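Side-chain contacts in thermospermine synthase (Medicago truncatula, PDB 6BQ6), which probably catalyses the transfer of an aminopropyl group from decarboxylated S-adenosylmethionine to spermidine, yielding thermospermine and methylthioadenosine: residues 62-65 with 69-72; 89-94 with 179-184; 105-110 with 117-122; 249-254 with 258-263; 270-275 with 294-299. One frame throughout, in Å; residues are numbered along the deposited sequence. Where two conformers were deposited one is given.

Contact 1. Residues 62-65 with 69-72; sequences LDTK and KALV
L62 and A70 form an antiparallel hydrogen-bonded pair that shows how a beta hairpin divides its work between backbone and side chains. The L62 N-H bonds to A70 O and A70 N returns the bond to L62 O, each over 2.8 Å. L62 O also receives a CA-H...O contact from the CA of K69, 3.1 Å away, so this one carbonyl meets two neighbouring residues of strand 70-73 and its approach. From CB outward, the L62 side chain first runs beside A70 O, which lies 3.9 Å from CB and 4.0 Å from CG, with the A70 methyl alongside. At the tip CD1 meets V72 CG2 at 3.9 Å. CG stands anti to the carbonyl carbon (chi1 -51°), and with CD1 extended beyond it the leucine can span from A70 to V72. Nearer the turn, T64 CG2 touches A70 CB at 3.9 Å, while T64 OG1 faces the hairpin's turn and bonds with G68 and F67. D63 and K69, a non-hydrogen-bonded pair, occupy the other face. Their OD2 and NZ stay 4.2 Å apart, beyond a salt bridge, so any attraction is probably modest. The chemistry therefore implies a hairpin of the N-terminal domain joined by paired backbone bonds and a row of apolar carbons, with charge playing a lesser part.

Contact 2. Residues 89-94 with 179-184; sequences ECLVHP and VGDLAD. With TER (N-(3-amino-propyl)-N-(5-aminopropyl)-1,4-diaminobutane), chain F.
This is apolar packing of a helix on a sheet: L91 of helix 84-98 lies against the end of strand 175-181, deep in the Rossmann-like domain, with the helix segment running nearly antiparallel to the strand (172°). One leucine carries almost all of it. Its CG touches V179 CG1 at 3.8 Å, and CD1 rests at the same distance from the backbone O of G180. The other branch, CD2, meets the carboxylate carbon CG of D181 at 3.6 Å, the two side chains crossing at about a right angle. L91 holds CG anti to its own nitrogen (chi1 174°), which carries both methyls away from the helix and across three successive strand residues. The carboxylate is thus packed against a methyl while Y87 OH and T115 OG1 bond to OD1 and OD2, respectively, which should limit its rotation. On the ligand's side, L182 O is 3.5 Å from TER N5. D181 is the predicted proton acceptor, and both D181 and L182 line the thermospermine pocket. An active-site residue at the C-terminal end of a parallel strand, backed by a packed helix, is typical of the Rossmann-like fold of spermidine and spermine synthases.

Contact 3. Residues 105-110 with 117-122; sequences VFIMGG and RELLRH
L119 meets V105 and I107 without any polar bond between the segments, although its own segment, 117-122, carries a salt-bridge network of R117, E118 and R121. V105 and I107 project from the same side of strand 104-107, and both reach L119 tip to tip. L119 CD1 meets I107 CD1 and I107 CG1, each at 3.7 Å. In the conformer of V105 described here, one of two modelled, CD1 touches the valine as well, and CD2 packs on it too. I107 sets CG1 anti to its carbonyl carbon (chi1 -52°), and the extended chi2 of 162° then carries CD1 out to the leucine. Polar chemistry instead runs along segment 117-122: R117 grips E118 side-on, NE and NH2 both bonding to OE2 in the guanidinium plane, yet on the anti side of the carboxylate. R121 NH1 takes the syn lone pair of OE1 at 2.7 Å. E118 is thereby shared between two arginines, and H93 NE2 of helix 84-98 adds another bond to OE1; such an environment would probably stabilise the carboxylate's negative charge. V92 and L96 of that same helix also pack on L119. Beyond the strand, G109 and G110 adopt backbone angles suited to glycine, and G110 touches the bound thermospermine. Strand, glycine-rich turn and helix make the first half of a beta-alpha-beta unit, as in the nucleotide-binding Rossmann fold.

Contact 4. Residues 249-254 with 258-263; sequences AHIPSY and WGWVLA. With TER (N-(3-amino-propyl)-N-(5-aminopropyl)-1,4-diaminobutane), chain F.
Y254 and W258 meet at the turn end of a beta hairpin, formed by strands 243-251 and 256-264 at the margin of the seven-stranded sheet, in a T-shaped stack. The edge of the tyrosine points into the face of the indole, with the planes at 71° and Y254 CD2 3.6 Å from W258 CE3. This corner makes a trough for the ligand's aliphatic chain. TER C10 sits over the centre of the tyrosine ring, 3.5 Å from Y254 CZ, while TER C8 lies over the indole's rim, 3.6 Å from W258 CZ2. Y254 CG stands anti to its carbonyl carbon (chi1 -68°), setting the ring between the ligand and I251 CG2, which is centred on the opposite face. The isoleucine's other branch is a second bump: CD1 fills the notch between W258 CB, at 3.6 Å, and W260 CH2, at 4.1 Å. Outside the segments, Y254 OH bonds to the Q78 backbone and W258 NE1 to Q217 OE1, which should fix both rings' orientation. Next to the turn, A249 and W258 form a hydrogen-bonded antiparallel pair. A249 also fits beside W260, whose ring brings CZ3 to 3.8 Å from A249 CB.

Contact 5. Residues 270-275 with 294-299; sequences LSAEEL and TFVSSS
L275 and F295 make the closest contact between two helices, L275 CD1 lying 3.7 Å from F295 CD2. The leucine crosses the phenyl ring obliquely, and its same methyl comes to 4.1 Å from F295 CB, so it beds against the root of the aromatic side chain as well as its ring. F295 has CG anti to the backbone N (chi1 180°), which directs the ring outward from its helix to this meeting. Nearer the start of helix 272-282, A272 meets V296 CG2 of helix 292-298, which lies 4.2 Å from A272 CB and 4.0 Å from A272 N. No hydrogen bond crosses between the segments; the side-chain contacts are apolar. The next shell sets these residues in place. S271 is the N-cap of helix 272-282: its OG accepts from E274 N at 3.1 Å and 165°, capping the first turn, from which A272 and L275 project. F295 is hemmed in by other rings, with Y247 meeting it edge-to-face and H98 packing nearby. Further out, T294 and S297 hydrogen-bond to residues of a neighbouring subunit. The pair of helices lies against the end of helix 84-98, through L97, H98 and P94, and beside strand 243-251, where S298 bonds to S248.

From the N terminus, contact 1 closes the short hairpin of strands 58-64 and 70-73 and stays apart from the others, its centre about 21 and 20 Å from those of contacts 2 and 4. Contact 2 then closes a long loop from helix 84-98 to strand 175-181, and contact 3 nests inside it; V179 O and M108 N, probably hydrogen-bonded, join the two across neighbouring strands. Contact 4 follows in series as a hairpin in the same sheet, touching contact 2 through C90 and W260 and sharing the ligand with it. Last, contact 5 joins the later helices, with F295 resting on P94 of contact 2 and L262 of contact 4. No loops cross.

Contact 1. Residues 62-65 with 69-72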
# COMPACT_ATOMS: atom_id res chain seq x y z
N LEU B 62 -13.78 8.35 9.51
CA LEU B 62 -13.22 8.67 8.20
C LEU B 62 -14.34 8.97 7.27
O LEU B 62 -15.35 8.34 7.34
CB LEU B 62 -12.43 7.49 7.65
CG LEU B 62 -11.41 6.92 8.62
CD1 LEU B 62 -10.65 5.77 7.97
CD2 LEU B 62 -10.42 7.97 9.10
N ASP B 63 -14.14 9.86 6.33
CA ASP B 63 -15.10 10.07 5.30
C ASP B 63 -14.50 9.39 4.05
O ASP B 63 -13.54 9.86 3.52
CB ASP B 63 -15.36 11.54 5.06
CG ASP B 63 -16.33 11.78 3.92
OD1 ASP B 63 -16.83 10.80 3.31
OD2 ASP B 63 -16.57 12.97 3.61
N THR B 64 -15.04 8.25 3.69
CA THR B 64 -14.51 7.44 2.59
C THR B 64 -15.37 7.60 1.38
O THR B 64 -16.57 7.77 1.48
CB THR B 64 -14.42 5.94 2.96
OG1 THR B 64 -15.71 5.32 2.90
CG2 THR B 64 -13.87 5.77 4.37
N LYS B 65 -14.76 7.46 0.21
CA LYS B 65 -15.49 7.60 -1.04
C LYS B 65 -16.41 6.43 -1.27
O LYS B 65 -17.60 6.63 -1.52
CB LYS B 65 -14.53 7.84 -2.18
CG LYS B 65 -13.76 9.15 -2.08
CD LYS B 65 -12.98 9.42 -3.36
CE LYS B 65 -12.01 10.58 -3.22
NZ LYS B 65 -12.74 11.87 -3.45
N LYS B 69 -19.03 7.58 5.65
CA LYS B 69 -18.39 7.77 6.91
C LYS B 69 -18.14 6.42 7.55
O LYS B 69 -19.07 5.58 7.61
CB LYS B 69 -19.26 8.65 7.80
CG LYS B 69 -19.37 10.07 7.29
CD LYS B 69 -20.28 10.91 8.20
CE LYS B 69 -20.09 12.42 7.99
NZ LYS B 69 -19.54 12.82 6.64
N ALA B 70 -16.93 6.19 8.01
CA ALA B 70 -16.55 4.90 8.54
C ALA B 70 -15.94 5.06 9.91
O ALA B 70 -15.03 5.89 10.08
CB ALA B 70 -15.54 4.25 7.61
N LEU B 71 -16.44 4.26 10.85
CA LEU B 71 -15.94 4.24 12.20
C LEU B 71 -14.89 3.16 12.27
O LEU B 71 -15.16 2.00 11.94
CB LEU B 71 -17.07 4.00 13.18
CG LEU B 71 -16.66 3.91 14.65
CD1 LEU B 71 -16.19 5.27 15.19
CD2 LEU B 71 -17.80 3.35 15.50
N VAL B 72 -13.70 3.52 12.73
CA VAL B 72 -12.57 2.61 12.87
C VAL B 72 -12.07 2.59 14.29
O VAL B 72 -11.83 3.65 14.85
CB VAL B 72 -11.45 3.07 11.91
CG1 VAL B 72 -10.20 2.17 11.94
CG2 VAL B 72 -12.03 3.13 10.50

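Contact 2. Residues 89-94 with 179-184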
# COMPACT_ATOMS: atom_id res chain seq x y z
N GLU B 89 -29.30 -4.72 11.01
CA GLU B 89 -30.57 -5.42 10.79
C GLU B 89 -30.43 -6.93 10.97
O GLU B 89 -31.28 -7.55 11.61
CB GLU B 89 -31.15 -5.15 9.42
CG GLU B 89 -31.77 -3.77 9.26
CD GLU B 89 -32.49 -3.59 7.94
OE1 GLU B 89 -32.77 -4.59 7.22
OE2 GLU B 89 -32.81 -2.41 7.62
N CYS B 90 -29.35 -7.50 10.44
CA CYS B 90 -29.09 -8.95 10.63
C CYS B 90 -28.83 -9.32 12.08
O CYS B 90 -29.31 -10.38 12.52
CB CYS B 90 -27.94 -9.46 9.80
SG CYS B 90 -28.33 -9.51 8.03
N LEU B 91 -28.13 -8.48 12.82
CA LEU B 91 -27.82 -8.74 14.22
C LEU B 91 -29.08 -8.73 15.08
O LEU B 91 -29.22 -9.54 15.97
CB LEU B 91 -26.88 -7.71 14.80
CG LEU B 91 -26.51 -7.71 16.32
CD1 LEU B 91 -25.82 -9.04 16.67
CD2 LEU B 91 -25.70 -6.53 16.69
N VAL B 92 -30.00 -7.81 14.79
CA VAL B 92 -31.15 -7.52 15.67
C VAL B 92 -32.45 -8.19 15.30
O VAL B 92 -33.09 -8.85 16.14
CB VAL B 92 -31.36 -5.98 15.78
CG1 VAL B 92 -32.68 -5.64 16.45
CG2 VAL B 92 -30.17 -5.36 16.53
N HIS B 93 -32.87 -8.07 14.04
CA HIS B 93 -34.25 -8.43 13.73
C HIS B 93 -34.64 -9.88 13.83
O HIS B 93 -35.71 -10.17 14.38
CB HIS B 93 -34.69 -7.77 12.44
CG HIS B 93 -34.60 -6.30 12.51
ND1 HIS B 93 -35.15 -5.59 13.55
CD2 HIS B 93 -34.01 -5.38 11.72
CE1 HIS B 93 -34.88 -4.32 13.42
NE2 HIS B 93 -34.20 -4.15 12.31
N PRO B 94 -33.79 -10.79 13.34
CA PRO B 94 -34.17 -12.20 13.43
C PRO B 94 -34.46 -12.63 14.88
O PRO B 94 -35.48 -13.31 15.13
CB PRO B 94 -32.94 -12.91 12.86
CG PRO B 94 -32.41 -11.95 11.85
CD PRO B 94 -32.56 -10.61 12.52
N VAL B 179 -28.17 -9.50 23.32
CA VAL B 179 -27.50 -9.27 22.04
C VAL B 179 -26.00 -9.13 22.30
O VAL B 179 -25.57 -8.22 23.04
CB VAL B 179 -28.02 -8.01 21.36
CG1 VAL B 179 -27.25 -7.79 20.02
CG2 VAL B 179 -29.54 -8.12 21.10
N GLY B 180 -25.19 -10.01 21.72
CA GLY B 180 -23.75 -9.89 21.73
C GLY B 180 -23.28 -9.06 20.55
O GLY B 180 -23.32 -9.54 19.42
N ASP B 181 -22.80 -7.86 20.82
CA ASP B 181 -22.25 -6.99 19.81
C ASP B 181 -20.84 -6.57 20.26
O ASP B 181 -20.55 -5.41 20.38
CB ASP B 181 -23.15 -5.81 19.61
CG ASP B 181 -22.86 -5.03 18.35
OD1 ASP B 181 -22.05 -5.46 17.53
OD2 ASP B 181 -23.43 -3.94 18.23
N LEU B 182 -19.99 -7.58 20.45
CA LEU B 182 -18.63 -7.40 20.92
C LEU B 182 -17.63 -7.70 19.83
O LEU B 182 -17.97 -8.28 18.78
CB LEU B 182 -18.35 -8.37 22.07
CG LEU B 182 -19.33 -8.25 23.22
CD1 LEU B 182 -19.32 -9.57 23.97
CD2 LEU B 182 -18.97 -7.10 24.13
N ALA B 183 -16.36 -7.33 20.10
CA ALA B 183 -15.25 -7.77 19.24
C ALA B 183 -15.20 -9.30 19.18
O ALA B 183 -15.65 -9.96 20.07
CB ALA B 183 -13.95 -7.22 19.81
N ASP B 184 -14.67 -9.84 18.08
CA ASP B 184 -14.44 -11.27 17.93
C ASP B 184 -13.61 -11.80 19.10
O ASP B 184 -12.72 -11.11 19.58
CB ASP B 184 -13.68 -11.58 16.63
CG ASP B 184 -14.47 -11.24 15.39
OD1 ASP B 184 -15.68 -10.91 15.50
OD2 ASP B 184 -13.86 -11.30 14.28
N1 TER F . -17.09 -3.14 19.82
C2 TER F . -18.36 -3.02 19.13
C3 TER F . -18.68 -4.32 18.41
C4 TER F . -17.79 -4.59 17.23
N5 TER F . -18.30 -5.69 16.44
C6 TER F . -18.52 -5.52 15.02
C7 TER F . -18.22 -6.80 14.26
C8 TER F . -17.91 -6.45 12.81
N9 TER F . -16.51 -6.15 12.60
C10 TER F . -16.09 -5.78 11.27
C11 TER F . -14.66 -6.14 10.93
C12 TER F . -14.49 -5.99 9.42
C13 TER F . -13.03 -5.98 8.98
N14 TER F . -12.24 -6.93 9.73

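Contact 3. Residues 105-110 with 117-122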
# COMPACT_ATOMS: atom_id res chain seq x y z
N VAL B 105 -34.49 -5.90 26.49
CA VAL B 105 -33.28 -6.40 25.87
C VAL B 105 -32.00 -5.79 26.42
O VAL B 105 -31.94 -4.61 26.73
CB VAL B 105 -33.30 -6.18 24.35
CG1 VAL B 105 -33.38 -4.71 24.03
CG2 VAL B 105 -32.06 -6.75 23.68
N PHE B 106 -30.97 -6.62 26.53
CA PHE B 106 -29.66 -6.22 27.02
C PHE B 106 -28.64 -6.39 25.88
O PHE B 106 -28.61 -7.44 25.26
CB PHE B 106 -29.28 -7.14 28.17
CG PHE B 106 -28.02 -6.77 28.88
CD1 PHE B 106 -26.82 -7.26 28.48
CD2 PHE B 106 -28.08 -6.00 30.05
CE1 PHE B 106 -25.65 -6.93 29.14
CE2 PHE B 106 -26.91 -5.68 30.75
CZ PHE B 106 -25.70 -6.16 30.31
N ILE B 107 -27.90 -5.33 25.61
CA ILE B 107 -26.82 -5.39 24.61
C ILE B 107 -25.47 -5.52 25.32
O ILE B 107 -25.10 -4.64 26.11
CB ILE B 107 -26.75 -4.16 23.73
CG1 ILE B 107 -28.11 -3.81 23.09
CG2 ILE B 107 -25.71 -4.42 22.64
CD1 ILE B 107 -28.19 -2.38 22.58
N MET B 108 -24.70 -6.60 25.05
CA MET B 108 -23.31 -6.66 25.43
C MET B 108 -22.50 -5.96 24.38
O MET B 108 -22.38 -6.49 23.26
CB MET B 108 -22.85 -8.11 25.59
CG MET B 108 -23.81 -8.97 26.37
SD MET B 108 -23.01 -10.53 26.80
CE MET B 108 -22.72 -11.28 25.22
N GLY B 109 -21.98 -4.78 24.70
CA GLY B 109 -21.20 -3.97 23.76
C GLY B 109 -22.11 -3.00 23.06
O GLY B 109 -22.85 -2.28 23.68
N GLY B 110 -22.07 -3.02 21.75
CA GLY B 110 -22.76 -2.04 20.94
C GLY B 110 -21.89 -0.79 20.84
O GLY B 110 -20.85 -0.76 20.09
N ARG B 117 -30.53 1.43 17.95
CA ARG B 117 -31.44 2.03 16.96
C ARG B 117 -32.37 0.98 16.36
O ARG B 117 -33.60 1.15 16.30
CB ARG B 117 -30.63 2.69 15.85
CG ARG B 117 -31.49 3.29 14.77
CD ARG B 117 -30.63 3.62 13.59
NE ARG B 117 -30.20 2.43 12.86
CZ ARG B 117 -28.98 2.21 12.40
NH1 ARG B 117 -27.97 3.04 12.65
NH2 ARG B 117 -28.75 1.11 11.65
N GLU B 118 -31.79 -0.14 15.90
CA GLU B 118 -32.63 -1.17 15.31
C GLU B 118 -33.60 -1.82 16.31
O GLU B 118 -34.72 -2.13 15.99
CB GLU B 118 -31.79 -2.24 14.60
CG GLU B 118 -31.03 -1.71 13.40
CD GLU B 118 -31.94 -1.09 12.33
OE1 GLU B 118 -33.00 -1.63 12.00
OE2 GLU B 118 -31.57 -0.02 11.79
N LEU B 119 -33.13 -2.10 17.53
CA LEU B 119 -33.99 -2.61 18.59
C LEU B 119 -35.17 -1.69 18.89
O LEU B 119 -36.28 -2.17 19.04
CB LEU B 119 -33.22 -2.79 19.88
CG LEU B 119 -32.23 -3.98 19.87
CD1 LEU B 119 -31.10 -3.82 20.88
CD2 LEU B 119 -32.94 -5.29 20.03
N LEU B 120 -34.90 -0.40 18.90
CA LEU B 120 -35.95 0.60 19.23
C LEU B 120 -36.99 0.79 18.12
O LEU B 120 -38.02 1.41 18.34
CB LEU B 120 -35.28 1.93 19.57
CG LEU B 120 -34.51 1.85 20.91
CD1 LEU B 120 -33.55 3.02 20.99
CD2 LEU B 120 -35.37 1.86 22.17
N ARG B 121 -36.74 0.28 16.93
CA ARG B 121 -37.76 0.19 15.89
C ARG B 121 -38.87 -0.78 16.22
O ARG B 121 -39.91 -0.71 15.60
CB ARG B 121 -37.14 -0.16 14.53
CG ARG B 121 -36.20 0.93 14.03
CD ARG B 121 -35.53 0.56 12.70
NE ARG B 121 -36.51 0.27 11.66
CZ ARG B 121 -36.37 -0.61 10.66
NH1 ARG B 121 -35.30 -1.36 10.53
NH2 ARG B 121 -37.35 -0.77 9.81
N HIS B 122 -38.66 -1.71 17.16
CA HIS B 122 -39.68 -2.64 17.55
C HIS B 122 -40.65 -2.03 18.51
O HIS B 122 -40.29 -1.65 19.61
CB HIS B 122 -39.02 -3.87 18.15
CG HIS B 122 -38.42 -4.76 17.12
ND1 HIS B 122 -38.99 -5.96 16.77
CD2 HIS B 122 -37.28 -4.65 16.39
CE1 HIS B 122 -38.24 -6.55 15.85
NE2 HIS B 122 -37.21 -5.77 15.59

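Contact 4. Residues 249-254 with 258-263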
# COMPACT_ATOMS: atom_id res chain seq x y z
N ALA B 249 -24.38 -13.09 5.99
CA ALA B 249 -24.72 -12.15 4.92
C ALA B 249 -23.50 -11.38 4.55
O ALA B 249 -22.68 -11.08 5.38
CB ALA B 249 -25.81 -11.20 5.41
N HIS B 250 -23.41 -11.01 3.29
CA HIS B 250 -22.31 -10.18 2.84
C HIS B 250 -22.41 -8.74 3.29
O HIS B 250 -23.47 -8.12 3.14
CB HIS B 250 -22.31 -10.20 1.31
CG HIS B 250 -21.13 -9.50 0.66
ND1 HIS B 250 -21.29 -8.44 -0.20
CD2 HIS B 250 -19.80 -9.68 0.79
CE1 HIS B 250 -20.10 -7.99 -0.57
NE2 HIS B 250 -19.18 -8.74 0.02
N ILE B 251 -21.28 -8.20 3.75
CA ILE B 251 -21.19 -6.79 4.08
C ILE B 251 -20.02 -6.19 3.25
O ILE B 251 -18.88 -6.49 3.48
CB ILE B 251 -21.02 -6.59 5.57
CG1 ILE B 251 -22.30 -7.12 6.29
CG2 ILE B 251 -20.87 -5.11 5.91
CD1 ILE B 251 -22.05 -7.42 7.70
N PRO B 252 -20.33 -5.41 2.23
CA PRO B 252 -19.30 -5.02 1.27
C PRO B 252 -18.11 -4.37 1.91
O PRO B 252 -16.98 -4.71 1.56
CB PRO B 252 -20.04 -4.05 0.33
CG PRO B 252 -21.44 -4.47 0.40
CD PRO B 252 -21.68 -5.03 1.76
N SER B 253 -18.33 -3.50 2.90
CA SER B 253 -17.22 -2.78 3.52
C SER B 253 -16.33 -3.68 4.35
O SER B 253 -15.19 -3.33 4.63
CB SER B 253 -17.71 -1.64 4.39
OG SER B 253 -18.53 -2.08 5.43
N TYR B 254 -16.85 -4.83 4.76
CA TYR B 254 -16.09 -5.83 5.50
C TYR B 254 -15.27 -6.74 4.64
O TYR B 254 -14.48 -7.55 5.20
CB TYR B 254 -17.07 -6.64 6.38
CG TYR B 254 -17.75 -5.93 7.55
CD1 TYR B 254 -17.61 -4.55 7.79
CD2 TYR B 254 -18.58 -6.65 8.40
CE1 TYR B 254 -18.26 -3.95 8.86
CE2 TYR B 254 -19.23 -6.06 9.47
CZ TYR B 254 -19.07 -4.71 9.70
OH TYR B 254 -19.72 -4.13 10.75
N TRP B 258 -20.23 -11.98 6.72
CA TRP B 258 -20.22 -11.94 8.16
C TRP B 258 -21.29 -12.87 8.76
O TRP B 258 -22.33 -13.14 8.13
CB TRP B 258 -20.49 -10.49 8.63
CG TRP B 258 -19.77 -10.22 9.88
CD1 TRP B 258 -20.27 -10.21 11.18
CD2 TRP B 258 -18.37 -10.03 9.98
NE1 TRP B 258 -19.22 -9.98 12.05
CE2 TRP B 258 -18.06 -9.90 11.36
CE3 TRP B 258 -17.32 -9.99 9.06
CZ2 TRP B 258 -16.74 -9.67 11.79
CZ3 TRP B 258 -16.01 -9.84 9.52
CH2 TRP B 258 -15.75 -9.69 10.85
N GLY B 259 -21.07 -13.31 10.00
CA GLY B 259 -21.97 -14.25 10.61
C GLY B 259 -22.57 -13.79 11.93
O GLY B 259 -22.01 -12.93 12.62
N TRP B 260 -23.66 -14.45 12.25
CA TRP B 260 -24.36 -14.30 13.53
C TRP B 260 -24.92 -15.63 13.91
O TRP B 260 -25.11 -16.53 13.06
CB TRP B 260 -25.54 -13.30 13.41
CG TRP B 260 -25.13 -11.98 12.88
CD1 TRP B 260 -24.73 -10.85 13.60
CD2 TRP B 260 -25.06 -11.58 11.51
NE1 TRP B 260 -24.42 -9.83 12.77
CE2 TRP B 260 -24.56 -10.26 11.48
CE3 TRP B 260 -25.32 -12.22 10.29
CZ2 TRP B 260 -24.35 -9.59 10.29
CZ3 TRP B 260 -25.11 -11.53 9.14
CH2 TRP B 260 -24.60 -10.24 9.14
N VAL B 261 -25.17 -15.80 15.19
CA VAL B 261 -25.79 -17.02 15.66
C VAL B 261 -26.92 -16.69 16.64
O VAL B 261 -26.67 -16.00 17.64
CB VAL B 261 -24.77 -17.93 16.35
CG1 VAL B 261 -25.41 -19.25 16.79
CG2 VAL B 261 -23.54 -18.21 15.46
N LEU B 262 -28.12 -17.24 16.36
CA LEU B 262 -29.23 -17.30 17.31
C LEU B 262 -29.17 -18.53 18.19
O LEU B 262 -28.84 -19.61 17.70
CB LEU B 262 -30.58 -17.40 16.62
CG LEU B 262 -30.94 -16.37 15.60
CD1 LEU B 262 -32.32 -16.64 15.05
CD2 LEU B 262 -30.91 -15.00 16.25
N ALA B 263 -29.52 -18.38 19.45
CA ALA B 263 -29.57 -19.51 20.37
C ALA B 263 -30.74 -19.34 21.33
O ALA B 263 -31.02 -18.25 21.82
CB ALA B 263 -28.25 -19.64 21.13
N1 TER F . -17.09 -3.14 19.82
C2 TER F . -18.36 -3.02 19.13
C3 TER F . -18.68 -4.32 18.41
C4 TER F . -17.79 -4.59 17.23
N5 TER F . -18.30 -5.69 16.44
C6 TER F . -18.52 -5.52 15.02
C7 TER F . -18.22 -6.80 14.26
C8 TER F . -17.91 -6.45 12.81
N9 TER F . -16.51 -6.15 12.60
C10 TER F . -16.09 -5.78 11.27
C11 TER F . -14.66 -6.14 10.93
C12 TER F . -14.49 -5.99 9.42
C13 TER F . -13.03 -5.98 8.98
N14 TER F . -12.24 -6.93 9.73

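Contact 5. Residues 270-275 with 294-299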
# COMPACT_ATOMS: atom_id res chain seq x y z
N LEU B 270 -39.38 -20.26 11.96
CA LEU B 270 -40.44 -19.50 11.37
C LEU B 270 -40.21 -19.45 9.89
O LEU B 270 -39.07 -19.42 9.40
CB LEU B 270 -40.48 -18.11 11.95
CG LEU B 270 -40.97 -18.04 13.38
CD1 LEU B 270 -40.94 -16.59 13.79
CD2 LEU B 270 -42.38 -18.60 13.54
N SER B 271 -41.31 -19.42 9.16
CA SER B 271 -41.23 -19.32 7.73
C SER B 271 -40.95 -17.87 7.34
O SER B 271 -41.20 -16.94 8.11
CB SER B 271 -42.58 -19.78 7.10
OG SER B 271 -43.61 -18.86 7.41
N ALA B 272 -40.49 -17.70 6.11
CA ALA B 272 -40.36 -16.39 5.51
C ALA B 272 -41.61 -15.55 5.68
O ALA B 272 -41.56 -14.42 6.10
CB ALA B 272 -40.01 -16.51 4.04
N GLU B 273 -42.76 -16.12 5.38
CA GLU B 273 -43.96 -15.30 5.41
C GLU B 273 -44.35 -14.90 6.81
O GLU B 273 -44.82 -13.80 7.00
CB GLU B 273 -45.13 -16.01 4.73
CG GLU B 273 -44.97 -16.23 3.24
CD GLU B 273 -44.02 -17.33 2.88
OE1 GLU B 273 -43.67 -18.17 3.74
OE2 GLU B 273 -43.56 -17.38 1.74
N GLU B 274 -44.20 -15.79 7.79
CA GLU B 274 -44.49 -15.43 9.18
C GLU B 274 -43.57 -14.34 9.68
O GLU B 274 -44.00 -13.38 10.33
CB GLU B 274 -44.46 -16.64 10.12
CG GLU B 274 -44.87 -16.31 11.58
CD GLU B 274 -46.09 -15.38 11.75
OE1 GLU B 274 -47.05 -15.39 10.95
OE2 GLU B 274 -46.12 -14.63 12.75
N LEU B 275 -42.29 -14.44 9.33
CA LEU B 275 -41.40 -13.34 9.60
C LEU B 275 -41.86 -12.02 8.97
O LEU B 275 -41.82 -11.01 9.62
CB LEU B 275 -39.96 -13.65 9.10
CG LEU B 275 -39.28 -14.70 9.94
CD1 LEU B 275 -38.02 -15.23 9.27
CD2 LEU B 275 -38.93 -14.15 11.31
N THR B 294 -35.00 -13.29 2.85
CA THR B 294 -33.59 -12.98 3.10
C THR B 294 -33.07 -13.75 4.29
O THR B 294 -31.97 -14.35 4.24
CB THR B 294 -33.33 -11.47 3.26
OG1 THR B 294 -33.84 -10.75 2.13
CG2 THR B 294 -31.84 -11.18 3.33
N PHE B 295 -33.84 -13.77 5.39
CA PHE B 295 -33.40 -14.51 6.55
C PHE B 295 -33.30 -16.00 6.28
O PHE B 295 -32.32 -16.65 6.70
CB PHE B 295 -34.28 -14.24 7.78
CG PHE B 295 -33.82 -15.02 8.94
CD1 PHE B 295 -32.61 -14.66 9.52
CD2 PHE B 295 -34.43 -16.19 9.32
CE1 PHE B 295 -32.04 -15.44 10.52
CE2 PHE B 295 -33.87 -16.97 10.34
CZ PHE B 295 -32.68 -16.57 10.92
N VAL B 296 -34.27 -16.57 5.58
CA VAL B 296 -34.23 -18.00 5.27
C VAL B 296 -33.01 -18.31 4.42
O VAL B 296 -32.33 -19.28 4.72
CB VAL B 296 -35.54 -18.49 4.63
CG1 VAL B 296 -35.36 -19.86 3.96
CG2 VAL B 296 -36.63 -18.45 5.69
N SER B 297 -32.71 -17.44 3.46
CA SER B 297 -31.50 -17.59 2.61
C SER B 297 -30.22 -17.50 3.46
O SER B 297 -29.34 -18.36 3.39
CB SER B 297 -31.47 -16.48 1.54
OG SER B 297 -30.25 -16.62 0.75
N SER B 298 -30.18 -16.49 4.33
CA SER B 298 -29.04 -16.29 5.25
C SER B 298 -28.78 -17.47 6.14
O SER B 298 -27.62 -17.75 6.47
CB SER B 298 -29.23 -15.07 6.16
OG SER B 298 -29.12 -13.89 5.34
N SER B 299 -29.85 -18.11 6.57
CA SER B 299 -29.75 -19.25 7.49
C SER B 299 -29.55 -20.61 6.79
O SER B 299 -29.50 -21.64 7.43
CB SER B 299 -30.91 -19.22 8.47
OG SER B 299 -32.10 -19.43 7.81